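Local coordinates for protein mandelate racemase/muconate lactonizing enzyme (Roseovarius nubinhibens, PDB 2QDD) that is a magnesium-dependent member of the enolase superfamily whose reaction is not established, though its family points to a racemase or lactonizing type of chemistry, at residues 120-123 against 124-127; 276-279 against 280-283; 302-305 against 306-310. All blocks are in the same frame, centred on the assembly; numbering follows the deposited sequence.

Contact 1 (120-123 against 124-127)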
loop_
_atom_site.group_PDB
_atom_site.type_symbol
_atom_site.label_atom_id
_atom_site.label_comp_id
_atom_site.label_asym_id
_atom_site.label_seq_id
_atom_site.Cartn_x
_atom_site.Cartn_y
_atom_site.Cartn_z
ATOM N N GLY A 120 20.300 -1.414 -45.886
ATOM C CA GLY A 120 19.948 -0.328 -46.802
ATOM C C GLY A 120 18.844 0.574 -46.281
ATOM O O GLY A 120 18.081 1.141 -47.064
ATOM N N LEU A 121 18.756 0.708 -44.958
ATOM C CA LEU A 121 17.676 1.475 -44.323
ATOM C C LEU A 121 18.216 2.553 -43.392
ATOM O O LEU A 121 19.205 2.333 -42.698
ATOM C CB LEU A 121 16.713 0.555 -43.563
ATOM C CG LEU A 121 16.051 -0.589 -44.339
ATOM C CD1 LEU A 121 15.404 -1.558 -43.385
ATOM C CD2 LEU A 121 15.040 -0.078 -45.357
ATOM N N PRO A 122 17.578 3.734 -43.390
ATOM C CA PRO A 122 17.897 4.743 -42.390
ATOM C C PRO A 122 17.475 4.301 -40.994
ATOM O O PRO A 122 16.536 3.516 -40.854
ATOM C CB PRO A 122 17.073 5.951 -42.841
ATOM C CG PRO A 122 15.976 5.381 -43.641
ATOM C CD PRO A 122 16.542 4.200 -44.331
ATOM N N LEU A 123 18.169 4.805 -39.979
ATOM C CA LEU A 123 17.928 4.390 -38.600
ATOM C C LEU A 123 16.489 4.619 -38.135
ATOM O O LEU A 123 15.937 3.774 -37.441
ATOM C CB LEU A 123 18.933 5.037 -37.648
ATOM C CG LEU A 123 20.031 4.161 -37.037
ATOM C CD1 LEU A 123 20.707 3.287 -38.065
ATOM C CD2 LEU A 123 21.063 5.026 -36.341
ATOM N N TRP A 124 15.874 5.724 -38.562
ATOM C CA TRP A 124 14.470 6.016 -38.231
ATOM C C TRP A 124 13.471 4.973 -38.726
ATOM O O TRP A 124 12.414 4.790 -38.118
ATOM C CB TRP A 124 14.049 7.435 -38.654
ATOM C CG TRP A 124 14.173 7.715 -40.127
ATOM C CD1 TRP A 124 15.196 8.373 -40.749
ATOM C CD2 TRP A 124 13.243 7.354 -41.161
ATOM N NE1 TRP A 124 14.965 8.443 -42.098
ATOM C CE2 TRP A 124 13.778 7.820 -42.381
ATOM C CE3 TRP A 124 12.020 6.676 -41.177
ATOM C CZ2 TRP A 124 13.129 7.629 -43.605
ATOM C CZ3 TRP A 124 11.382 6.478 -42.397
ATOM C CH2 TRP A 124 11.935 6.964 -43.592
ATOM N N GLN A 125 13.809 4.293 -39.821
ATOM C CA GLN A 125 12.985 3.208 -40.350
ATOM C C GLN A 125 13.198 1.890 -39.613
ATOM O O GLN A 125 12.244 1.136 -39.386
ATOM C CB GLN A 125 13.220 3.023 -41.847
ATOM C CG GLN A 125 12.235 2.071 -42.504
ATOM C CD GLN A 125 11.909 2.449 -43.934
ATOM O OE1 GLN A 125 10.741 2.571 -44.303
ATOM N NE2 GLN A 125 12.940 2.633 -44.747
ATOM N N LEU A 126 14.444 1.614 -39.240
ATOM C CA LEU A 126 14.758 0.446 -38.410
ATOM C C LEU A 126 14.127 0.560 -37.027
ATOM O O LEU A 126 13.776 -0.447 -36.412
ATOM C CB LEU A 126 16.270 0.256 -38.281
ATOM C CG LEU A 126 17.020 -0.376 -39.456
ATOM C CD1 LEU A 126 18.507 -0.345 -39.171
ATOM C CD2 LEU A 126 16.559 -1.800 -39.705
ATOM N N LEU A 127 13.971 1.799 -36.566
ATOM C CA LEU A 127 13.292 2.096 -35.313
ATOM C C LEU A 127 11.772 2.197 -35.455
ATOM O O LEU A 127 11.064 2.387 -34.470
ATOM C CB LEU A 127 13.886 3.361 -34.681
ATOM C CG LEU A 127 15.347 3.183 -34.254
ATOM C CD1 LEU A 127 16.070 4.513 -34.131
ATOM C CD2 LEU A 127 15.460 2.365 -32.974
#

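Contact 2 (276-279 against 280-283)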
loop_
_atom_site.group_PDB
_atom_site.type_symbol
_atom_site.label_atom_id
_atom_site.label_comp_id
_atom_site.label_asym_id
_atom_site.label_seq_id
_atom_site.Cartn_x
_atom_site.Cartn_y
_atom_site.Cartn_z
ATOM N N ARG A 276 19.031 0.306 -25.887
ATOM C CA ARG A 276 18.447 0.556 -24.573
ATOM C C ARG A 276 17.433 1.704 -24.613
ATOM O O ARG A 276 16.378 1.620 -23.989
ATOM C CB ARG A 276 19.540 0.819 -23.531
ATOM C CG ARG A 276 20.491 -0.369 -23.268
ATOM C CD ARG A 276 19.889 -1.416 -22.341
ATOM N NE ARG A 276 20.749 -2.591 -22.196
ATOM C CZ ARG A 276 20.645 -3.707 -22.919
ATOM N NH1 ARG A 276 21.477 -4.718 -22.699
ATOM N NH2 ARG A 276 19.719 -3.823 -23.861
ATOM N N ALA A 277 17.746 2.753 -25.370
ATOM C CA ALA A 277 16.864 3.925 -25.503
ATOM C C ALA A 277 15.536 3.626 -26.201
ATOM O O ALA A 277 14.506 4.164 -25.808
ATOM C CB ALA A 277 17.582 5.064 -26.190
ATOM N N ARG A 278 15.566 2.744 -27.200
ATOM C CA ARG A 278 14.356 2.294 -27.908
ATOM C C ARG A 278 13.377 1.516 -27.019
ATOM O O ARG A 278 12.159 1.726 -27.100
ATOM C CB ARG A 278 14.730 1.446 -29.130
ATOM C CG ARG A 278 13.558 1.005 -29.995
ATOM C CD ARG A 278 13.557 -0.502 -30.169
ATOM N NE ARG A 278 13.578 -0.891 -31.577
ATOM C CZ ARG A 278 14.287 -1.907 -32.065
ATOM N NH1 ARG A 278 14.243 -2.184 -33.360
ATOM N NH2 ARG A 278 15.043 -2.648 -31.260
ATOM N N GLN A 279 13.904 0.619 -26.183
ATOM C CA GLN A 279 13.084 -0.102 -25.202
ATOM C C GLN A 279 12.358 0.838 -24.236
ATOM O O GLN A 279 11.171 0.658 -23.965
ATOM C CB GLN A 279 13.906 -1.136 -24.415
ATOM C CG GLN A 279 13.011 -2.060 -23.560
ATOM C CD GLN A 279 13.733 -2.842 -22.464
ATOM O OE1 GLN A 279 13.220 -3.858 -21.989
ATOM N NE2 GLN A 279 14.909 -2.371 -22.049
ATOM N N ILE A 280 13.082 1.836 -23.735
ATOM C CA ILE A 280 12.518 2.908 -22.905
ATOM C C ILE A 280 11.464 3.748 -23.643
ATOM O O ILE A 280 10.398 4.048 -23.090
ATOM C CB ILE A 280 13.644 3.801 -22.335
ATOM C CG1 ILE A 280 14.512 2.980 -21.381
ATOM C CG2 ILE A 280 13.080 5.040 -21.623
ATOM C CD1 ILE A 280 15.910 3.514 -21.221
ATOM N N ARG A 281 11.762 4.099 -24.890
ATOM C CA ARG A 281 10.831 4.833 -25.750
ATOM C C ARG A 281 9.511 4.091 -25.914
ATOM O O ARG A 281 8.438 4.678 -25.756
ATOM C CB ARG A 281 11.459 5.087 -27.128
ATOM C CG ARG A 281 10.719 6.132 -27.974
ATOM C CD ARG A 281 9.656 5.518 -28.887
ATOM N NE ARG A 281 10.158 4.436 -29.746
ATOM C CZ ARG A 281 10.720 4.621 -30.939
ATOM N NH1 ARG A 281 10.885 5.847 -31.416
ATOM N NH2 ARG A 281 11.123 3.577 -31.657
ATOM N N ASP A 282 9.610 2.807 -26.248
ATOM C CA ASP A 282 8.460 1.936 -26.432
ATOM C C ASP A 282 7.660 1.735 -25.142
ATOM O O ASP A 282 6.431 1.671 -25.178
ATOM C CB ASP A 282 8.919 0.578 -26.977
ATOM C CG ASP A 282 9.354 0.639 -28.450
ATOM O OD1 ASP A 282 9.252 1.714 -29.098
ATOM O OD2 ASP A 282 9.793 -0.410 -28.965
ATOM N N PHE A 283 8.362 1.628 -24.015
ATOM C CA PHE A 283 7.719 1.619 -22.704
ATOM C C PHE A 283 6.922 2.905 -22.472
ATOM O O PHE A 283 5.769 2.847 -22.048
ATOM C CB PHE A 283 8.740 1.402 -21.577
ATOM C CG PHE A 283 8.131 1.417 -20.199
ATOM C CD1 PHE A 283 8.299 2.513 -19.361
ATOM C CD2 PHE A 283 7.387 0.338 -19.744
ATOM C CE1 PHE A 283 7.734 2.538 -18.093
ATOM C CE2 PHE A 283 6.817 0.353 -18.474
ATOM C CZ PHE A 283 6.990 1.453 -17.649
#

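Contact 3 (302-305 against 306-310)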
loop_
_atom_site.group_PDB
_atom_site.type_symbol
_atom_site.label_atom_id
_atom_site.label_comp_id
_atom_site.label_asym_id
_atom_site.label_seq_id
_atom_site.Cartn_x
_atom_site.Cartn_y
_atom_site.Cartn_z
ATOM N N ALA A 302 26.273 12.484 -32.589
ATOM C CA ALA A 302 25.359 12.115 -31.498
ATOM C C ALA A 302 23.943 12.692 -31.643
ATOM O O ALA A 302 22.962 11.992 -31.392
ATOM C CB ALA A 302 25.957 12.507 -30.143
ATOM N N ASP A 303 23.850 13.959 -32.054
ATOM C CA ASP A 303 22.569 14.642 -32.270
ATOM C C ASP A 303 21.682 13.969 -33.311
ATOM O O ASP A 303 20.465 13.932 -33.148
ATOM C CB ASP A 303 22.799 16.095 -32.669
ATOM C CG ASP A 303 23.285 16.944 -31.519
ATOM O OD1 ASP A 303 22.967 16.618 -30.353
ATOM O OD2 ASP A 303 23.987 17.946 -31.781
ATOM N N THR A 304 22.304 13.432 -34.362
ATOM C CA THR A 304 21.608 12.733 -35.447
ATOM C C THR A 304 21.088 11.380 -35.004
ATOM O O THR A 304 19.964 11.007 -35.346
ATOM C CB THR A 304 22.528 12.565 -36.678
ATOM O OG1 THR A 304 22.967 13.859 -37.105
ATOM C CG2 THR A 304 21.818 11.883 -37.830
ATOM N N ALA A 305 21.909 10.658 -34.242
ATOM C CA ALA A 305 21.534 9.365 -33.658
ATOM C C ALA A 305 20.243 9.421 -32.843
ATOM O O ALA A 305 19.344 8.599 -33.026
ATOM C CB ALA A 305 22.671 8.832 -32.813
ATOM N N ALA A 306 20.157 10.410 -31.962
ATOM C CA ALA A 306 18.998 10.584 -31.097
ATOM C C ALA A 306 17.784 11.139 -31.841
ATOM O O ALA A 306 16.645 10.850 -31.475
ATOM C CB ALA A 306 19.357 11.468 -29.931
ATOM N N LEU A 307 18.034 11.927 -32.887
ATOM C CA LEU A 307 16.963 12.483 -33.719
ATOM C C LEU A 307 16.282 11.447 -34.606
ATOM O O LEU A 307 15.115 11.602 -34.952
ATOM C CB LEU A 307 17.458 13.662 -34.559
ATOM C CG LEU A 307 16.383 14.727 -34.798
ATOM C CD1 LEU A 307 16.570 15.917 -33.879
ATOM C CD2 LEU A 307 16.365 15.161 -36.240
ATOM N N HIS A 308 17.010 10.393 -34.960
ATOM C CA HIS A 308 16.423 9.200 -35.570
ATOM C C HIS A 308 15.391 8.526 -34.656
ATOM O O HIS A 308 14.347 8.063 -35.131
ATOM C CB HIS A 308 17.519 8.188 -35.938
ATOM C CG HIS A 308 18.193 8.464 -37.247
ATOM N ND1 HIS A 308 17.563 8.302 -38.461
ATOM C CD2 HIS A 308 19.457 8.858 -37.533
ATOM C CE1 HIS A 308 18.402 8.600 -39.436
ATOM N NE2 HIS A 308 19.559 8.941 -38.899
ATOM N N LEU A 309 15.696 8.465 -33.355
ATOM C CA LEU A 309 14.756 7.952 -32.354
ATOM C C LEU A 309 13.584 8.906 -32.137
ATOM O O LEU A 309 12.437 8.472 -32.079
ATOM C CB LEU A 309 15.468 7.652 -31.027
ATOM C CG LEU A 309 14.711 6.768 -30.023
ATOM C CD1 LEU A 309 14.504 5.357 -30.539
ATOM C CD2 LEU A 309 15.428 6.732 -28.692
ATOM N N ALA A 310 13.887 10.199 -32.022
ATOM C CA ALA A 310 12.868 11.250 -31.934
ATOM C C ALA A 310 11.839 11.232 -33.079
ATOM O O ALA A 310 10.636 11.334 -32.831
ATOM C CB ALA A 310 13.529 12.621 -31.824
#

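Contact 1 (120-123 against 124-127)
Pro122 lies over one face of the Trp124 indole, a CH-pi contact at the start of the short helix 123-126 in the N-terminal region of this enolase-superfamily chain, where Pro122 holds the N-cap position. Its CB stands 3.8 Å from the centroid of the five-membered ring of Trp124, 30° off the ring normal. The neighbouring Pro122 CG reaches toward the rim, 3.5 Å from Trp124 CE2. The indole can fold back over the proline because Trp124 CG sits between its own backbone N and carbonyl carbon (chi1 60°).

The backbone of the same turn is tied at Pro122 O, which accepts from two amides. Leu126 N comes in the carbonyl plane at 3.3 Å with an N-H...O angle of 161°, whereas Gln125 N, at 3.0 Å from Pro122 O, stands above that plane and bonds less straight. Leu121 crosses Leu126 at about a right angle, with Leu121 CD1 3.9 Å from Leu126 CD2, and also packs on Leu115 of the second subunit.

Farther out, Gly120, with positive phi, is the C-prime residue of the Schellman motif that ends helix 101-119. Backbone bonds of Leu121 and Leu123 with Gly352 hold the linker. The last backbone bond, Leu127 N to Leu123 O at 2.9 Å, is accompanied by Leu127 CG packed 3.3 Å from Leu123 O.

Contact 2 (276-279 against 280-283)
Arg278 and Asp282, one helical turn apart, lie side by side and point the same way, with Arg278 CD 4.0 Å from Asp282 OD2. Their charged ends do not meet: Arg278 NE stays 4.6 Å from Asp282 OD2. The carboxylate is instead engaged by its sequence neighbour in a salt bridge, Arg281 NE to Asp282 OD1 at 2.9 Å and 158°. The oxygen lies in the guanidinium plane, and the donor meets it nearly along the C-O axis. Bends in the Arg281 chain at chi2 (-92°) and chi3 (-53°) turn NE back toward this acid.

The other Arg281 nitrogens are also satisfied: NH1 by the hydroxyls of Thr313 and Ser312, NH2 by a weak bond to Leu127 O. An alanine in place of Asp282 removes the carboxylate, and would probably leave the charge of Arg281 less well balanced and the NE edge of its guanidinium freer to shift, although NH1 and NH2 keep their partners.

Main-chain amides are paired in the usual helical way, Asp282 N to Arg278 O at 2.9 Å among them, while Ile280 N to Arg276 O is weak at 3.3 Å. Arg276 finds its acid outside this turn, in a salt bridge with Asp94. Helix 274-287 belongs to the enolase-type barrel domain: Ala277, Ile280 and Arg281 rest on Ile266 of strand 263-266, Ile280 and Phe283 face helix 249-258, and Ala277 and Arg281 touch Leu309 of helix 300-311.

Contact 3 (302-305 against 306-310)
Ala302 O accepts from Ala306 N at 3.3 Å, an i to i+4 bond within helix 300-311 of the enolase-type barrel domain. On its other side, Ala302 N donates to Glu51 OE1, which ties the helix to strand 47-52. Asp303 O takes Leu307 N at 3.2 Å with a bent N-H...O angle of 141°. Both carboxylate oxygens of Asp303 have partners beyond this turn, OD1 at Gly324 N and OD2 at His325 ND1.

Thr304 carries the side-chain part of the contact. Its chi1 of -58° places CG2 opposite the backbone N, alongside His308, whose side chain points the same way. The hydroxyl OG1 meanwhile bonds to Ala300 O and Ala338 N, which fixes the rotation of the threonine. Thr304 O receives His308 N at 3.0 Å, and Ala305 completes the segment with its carbonyl O 3.5 Å from His308 CB.

Both imidazole nitrogens have partners outside the two segments, NE2 at Leu353 O, and the ring lies against the Trp124 indole with the planes about 15° apart. Near its root, His308 CD2 lies 3.1 Å from Thr304 O and 3.8 Å from Thr304 CG2.

Along the chain the three contacts come in the order 1, 2, 3, yet their centres lie only 12 to 16 Å apart, contacts 1 and 3 being the closest pair. Contact 1 falls in the N-terminal region, whereas contacts 2 and 3 share the C-terminal barrel domain, on helices 274-287 and 300-311 that flank strand 290-293 in sequence. Leu127, just past helix 123-126, packs against both: its CD2 is 3.8 Å from Arg278 CG and 4.0 Å from Leu309 CD1. Leu309 also meets Ala277, so the end of helix 123-126 and the two barrel helices meet here, bringing the two regions together. Contacts 1 and 2 additionally touch the second subunit, while contact 3 is enclosed within its own chain.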